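Local coordinates for TENA/THI-4 protein (Shewanella denitrificans OS217, PDB 3DDE) that is of unknown function but has a heme oxygenase-like fold and may be an iron-containing oxidoreductase, at residues L111-L121 with N205-D216. Numbering follows the deposited sequence.
Sequences LPATETLIAYL and NSLVLTARILDD
Ala-113 faces Ile-213 and Leu-117 faces Leu-209 where helix 112-121 runs nearly antiparallel to helix 205-216, the short axes 8.2 Å apart and crossing at -163°. The backbones come nearest at Ala-113, whose small CB meets Arg-212 O at 3.4 Å. Its amide, in the first turn after the N-cap residue Leu-111, donates to Asp-216 OD2 at 2.9 Å, from the syn side but clearly out of the carboxylate plane; an acid at this helix start probably also suits the helix dipole. The carbonyl of Ala-113 takes part too: a water donates to both Ala-113 O and Leu-209 O, tying the two backbones together, and accepts from Arg-212 NH2. Leu-117 is a knob in a hole formed by Ser-206, Leu-209, Thr-210 and Ile-213. With CG anti to the backbone N (chi1 175°), its CD2 reaches Ile-213 CD1 at 3.7 Å, while CD1 lies against Leu-209 CB. Farther along, Asn-205 sets ND2 over one face of the Tyr-120 ring, 3.3 Å from CE1, with the amide plane turned 78° from the ring. That ND2 also donates to Thr-116 OG1 of the second subunit. Leu-209 CD1 packs on Tyr-120 CB at 3.5 Å. An alanine in place of the tyrosine would remove the ring under Asn-205 and is likely to leave that amide less firmly positioned for its intersubunit bond. The pair belongs to the all-helical, heme oxygenase-like bundle: helix 38-52 packs beside Thr-114, Leu-117 and Ile-213, helix 134-141 adjoins Leu-121 and Ser-206, and the second subunit meets Thr-116 and Asn-205.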
loop_
_atom_site.group_PDB
_atom_site.type_symbol
_atom_site.label_atom_id
_atom_site.label_comp_id
_atom_site.label_asym_id
_atom_site.label_seq_id
_atom_site.Cartn_x
_atom_site.Cartn_y
_atom_site.Cartn_z
ATOM N N LEU A 111 9.950 5.244 20.835
ATOM C CA LEU A 111 9.692 6.593 21.329
ATOM C C LEU A 111 9.080 7.415 20.162
ATOM O O LEU A 111 9.256 7.069 18.981
ATOM C CB LEU A 111 10.969 7.239 21.917
ATOM C CG LEU A 111 11.554 6.639 23.226
ATOM C CD1 LEU A 111 12.886 7.289 23.633
ATOM C CD2 LEU A 111 10.554 6.734 24.354
ATOM N N PRO A 112 8.353 8.505 20.478
ATOM C CA PRO A 112 7.702 9.276 19.396
ATOM C C PRO A 112 8.629 9.758 18.278
ATOM O O PRO A 112 8.251 9.708 17.105
ATOM C CB PRO A 112 7.068 10.441 20.134
ATOM C CG PRO A 112 6.880 9.905 21.550
ATOM C CD PRO A 112 8.085 9.097 21.794
ATOM N N ALA A 113 9.834 10.190 18.618
ATOM C CA ALA A 113 10.777 10.656 17.604
ATOM C C ALA A 113 11.176 9.518 16.654
ATOM O O ALA A 113 11.382 9.734 15.470
ATOM C CB ALA A 113 12.033 11.292 18.282
ATOM N N THR A 114 11.273 8.304 17.186
ATOM C CA THR A 114 11.672 7.130 16.411
ATOM C C THR A 114 10.520 6.703 15.496
ATOM O O THR A 114 10.730 6.381 14.329
ATOM C CB THR A 114 12.081 5.976 17.363
ATOM O OG1 THR A 114 13.004 6.485 18.333
ATOM C CG2 THR A 114 12.705 4.804 16.603
ATOM N N GLU A 115 9.314 6.674 16.049
ATOM C CA GLU A 115 8.118 6.381 15.278
ATOM C C GLU A 115 8.000 7.391 14.117
ATOM O O GLU A 115 7.614 7.016 12.999
ATOM C CB GLU A 115 6.875 6.495 16.171
ATOM C CG GLU A 115 5.641 5.769 15.636
ATOM C CD GLU A 115 5.833 4.270 15.681
ATOM O OE1 GLU A 115 6.115 3.710 16.763
ATOM O OE2 GLU A 115 5.723 3.641 14.637
ATOM N N THR A 116 8.340 8.660 14.399
ATOM C CA THR A 116 8.311 9.735 13.402
ATOM C C THR A 116 9.334 9.503 12.280
ATOM O O THR A 116 9.040 9.777 11.120
ATOM C CB THR A 116 8.518 11.143 14.055
ATOM O OG1 THR A 116 7.553 11.340 15.087
ATOM C CG2 THR A 116 8.411 12.300 13.017
ATOM N N LEU A 117 10.541 9.039 12.614
ATOM C CA LEU A 117 11.547 8.728 11.600
ATOM C C LEU A 117 11.063 7.567 10.714
ATOM O O LEU A 117 11.197 7.627 9.489
ATOM C CB LEU A 117 12.906 8.372 12.246
ATOM C CG LEU A 117 14.019 7.911 11.285
ATOM C CD1 LEU A 117 14.369 8.952 10.246
ATOM C CD2 LEU A 117 15.262 7.487 12.053
ATOM N N ILE A 118 10.557 6.507 11.352
ATOM C CA ILE A 118 10.052 5.316 10.671
ATOM C C ILE A 118 9.000 5.727 9.635
ATOM O O ILE A 118 9.107 5.348 8.480
ATOM C CB ILE A 118 9.483 4.267 11.702
ATOM C CG1 ILE A 118 10.610 3.679 12.569
ATOM C CG2 ILE A 118 8.781 3.118 10.996
ATOM C CD1 ILE A 118 10.139 2.989 13.875
ATOM N N ALA A 119 8.009 6.525 10.047
ATOM C CA ALA A 119 6.959 7.002 9.151
ATOM C C ALA A 119 7.532 7.753 7.949
ATOM O O ALA A 119 7.114 7.526 6.817
ATOM C CB ALA A 119 5.977 7.918 9.898
ATOM N N TYR A 120 8.477 8.654 8.210
ATOM C CA TYR A 120 9.104 9.480 7.176
ATOM C C TYR A 120 9.795 8.651 6.112
ATOM O O TYR A 120 9.576 8.856 4.925
ATOM C CB TYR A 120 10.080 10.498 7.785
ATOM C CG TYR A 120 10.763 11.340 6.721
ATOM C CD1 TYR A 120 10.045 12.288 6.010
ATOM C CD2 TYR A 120 12.107 11.148 6.391
ATOM C CE1 TYR A 120 10.637 13.046 5.016
ATOM C CE2 TYR A 120 12.703 11.889 5.395
ATOM C CZ TYR A 120 11.955 12.845 4.715
ATOM O OH TYR A 120 12.523 13.609 3.738
ATOM N N LEU A 121 10.596 7.700 6.548
ATOM C CA LEU A 121 11.336 6.802 5.662
ATOM C C LEU A 121 10.437 5.932 4.773
ATOM O O LEU A 121 10.744 5.759 3.588
ATOM C CB LEU A 121 12.321 5.932 6.477
ATOM C CG LEU A 121 13.490 6.629 7.179
ATOM C CD1 LEU A 121 14.336 5.626 7.926
ATOM C CD2 LEU A 121 14.350 7.405 6.215
ATOM N N ASN A 205 16.359 15.848 6.008
ATOM C CA ASN A 205 15.276 15.609 6.945
ATOM C C ASN A 205 15.464 14.317 7.686
ATOM O O ASN A 205 15.203 14.257 8.873
ATOM C CB ASN A 205 13.884 15.711 6.289
ATOM C CG ASN A 205 12.773 15.945 7.317
ATOM O OD1 ASN A 205 12.810 16.929 8.081
ATOM N ND2 ASN A 205 11.778 15.056 7.344
ATOM N N SER A 206 15.932 13.274 7.019
ATOM C CA SER A 206 16.170 12.003 7.719
ATOM C C SER A 206 17.198 12.188 8.853
ATOM O O SER A 206 17.068 11.567 9.902
ATOM C CB SER A 206 16.581 10.882 6.748
ATOM O OG SER A 206 17.740 11.232 6.009
ATOM N N LEU A 207 18.196 13.048 8.651
ATOM C CA LEU A 207 19.222 13.313 9.662
ATOM C C LEU A 207 18.666 14.212 10.769
ATOM O O LEU A 207 18.936 13.985 11.937
ATOM C CB LEU A 207 20.478 13.905 9.002
ATOM C CG LEU A 207 21.719 14.171 9.870
ATOM C CD1 LEU A 207 22.057 13.008 10.763
ATOM C CD2 LEU A 207 22.910 14.541 8.999
ATOM N N VAL A 208 17.880 15.224 10.400
ATOM C CA VAL A 208 17.178 16.061 11.389
ATOM C C VAL A 208 16.293 15.177 12.296
ATOM O O VAL A 208 16.288 15.301 13.528
ATOM C CB VAL A 208 16.302 17.144 10.687
ATOM C CG1 VAL A 208 15.308 17.795 11.677
ATOM C CG2 VAL A 208 17.198 18.203 10.010
ATOM N N LEU A 209 15.561 14.255 11.676
ATOM C CA LEU A 209 14.672 13.367 12.430
ATOM C C LEU A 209 15.425 12.353 13.299
ATOM O O LEU A 209 14.970 12.015 14.392
ATOM C CB LEU A 209 13.699 12.668 11.486
ATOM C CG LEU A 209 12.653 13.538 10.797
ATOM C CD1 LEU A 209 11.679 12.620 10.094
ATOM C CD2 LEU A 209 11.901 14.486 11.769
ATOM N N THR A 210 16.575 11.881 12.816
ATOM C CA THR A 210 17.411 10.977 13.585
ATOM C C THR A 210 17.978 11.724 14.808
ATOM O O THR A 210 18.058 11.166 15.881
ATOM C CB THR A 210 18.555 10.372 12.731
ATOM O OG1 THR A 210 18.005 9.748 11.562
ATOM C CG2 THR A 210 19.345 9.325 13.523
ATOM N N ALA A 211 18.319 12.999 14.648
ATOM C CA ALA A 211 18.823 13.807 15.766
ATOM C C ALA A 211 17.767 13.977 16.858
ATOM O O ALA A 211 18.112 14.010 18.024
ATOM C CB ALA A 211 19.320 15.167 15.281
ATOM N N ARG A 212 16.488 14.076 16.484
ATOM C CA ARG A 212 15.406 14.199 17.461
ATOM C C ARG A 212 15.295 12.946 18.339
ATOM O O ARG A 212 14.754 13.021 19.432
ATOM C CB ARG A 212 14.053 14.456 16.796
ATOM C CG ARG A 212 13.966 15.755 15.945
ATOM C CD ARG A 212 12.556 16.349 16.043
ATOM N NE ARG A 212 11.654 15.273 15.810
ATOM C CZ ARG A 212 10.474 15.053 16.372
ATOM N NH1 ARG A 212 9.943 15.861 17.258
ATOM N NH2 ARG A 212 9.839 13.941 16.020
ATOM N N ILE A 213 15.770 11.801 17.844
ATOM C CA ILE A 213 15.766 10.564 18.620
ATOM C C ILE A 213 16.686 10.719 19.841
ATOM O O ILE A 213 16.335 10.308 20.944
ATOM C CB ILE A 213 16.174 9.340 17.750
ATOM C CG1 ILE A 213 15.127 9.090 16.645
ATOM C CG2 ILE A 213 16.338 8.098 18.599
ATOM C CD1 ILE A 213 15.426 7.869 15.740
ATOM N N LEU A 214 17.848 11.342 19.642
ATOM C CA LEU A 214 18.793 11.643 20.726
ATOM C C LEU A 214 18.145 12.493 21.844
ATOM O O LEU A 214 18.421 12.294 23.034
ATOM C CB LEU A 214 19.999 12.391 20.165
ATOM C CG LEU A 214 20.944 11.645 19.223
ATOM C CD1 LEU A 214 21.981 12.600 18.599
ATOM C CD2 LEU A 214 21.624 10.535 19.988
ATOM N N ASP A 215 17.286 13.431 21.444
ATOM C CA ASP A 215 16.538 14.294 22.367
ATOM C C ASP A 215 15.508 13.491 23.168
ATOM O O ASP A 215 15.350 13.696 24.367
ATOM C CB ASP A 215 15.818 15.416 21.602
ATOM C CG ASP A 215 16.766 16.288 20.793
ATOM O OD1 ASP A 215 17.959 16.399 21.174
ATOM O OD2 ASP A 215 16.301 16.873 19.780
ATOM N N ASP A 216 14.782 12.599 22.508
ATOM C CA ASP A 216 13.841 11.720 23.223
ATOM C C ASP A 216 14.575 10.771 24.150
ATOM O O ASP A 216 14.144 10.542 25.285
ATOM C CB ASP A 216 12.969 10.895 22.262
ATOM C CG ASP A 216 11.755 11.639 21.796
ATOM O OD1 ASP A 216 11.665 12.844 22.067
ATOM O OD2 ASP A 216 10.892 11.014 21.160
HETATM O O HOH W 1 12.241 12.210 14.604
#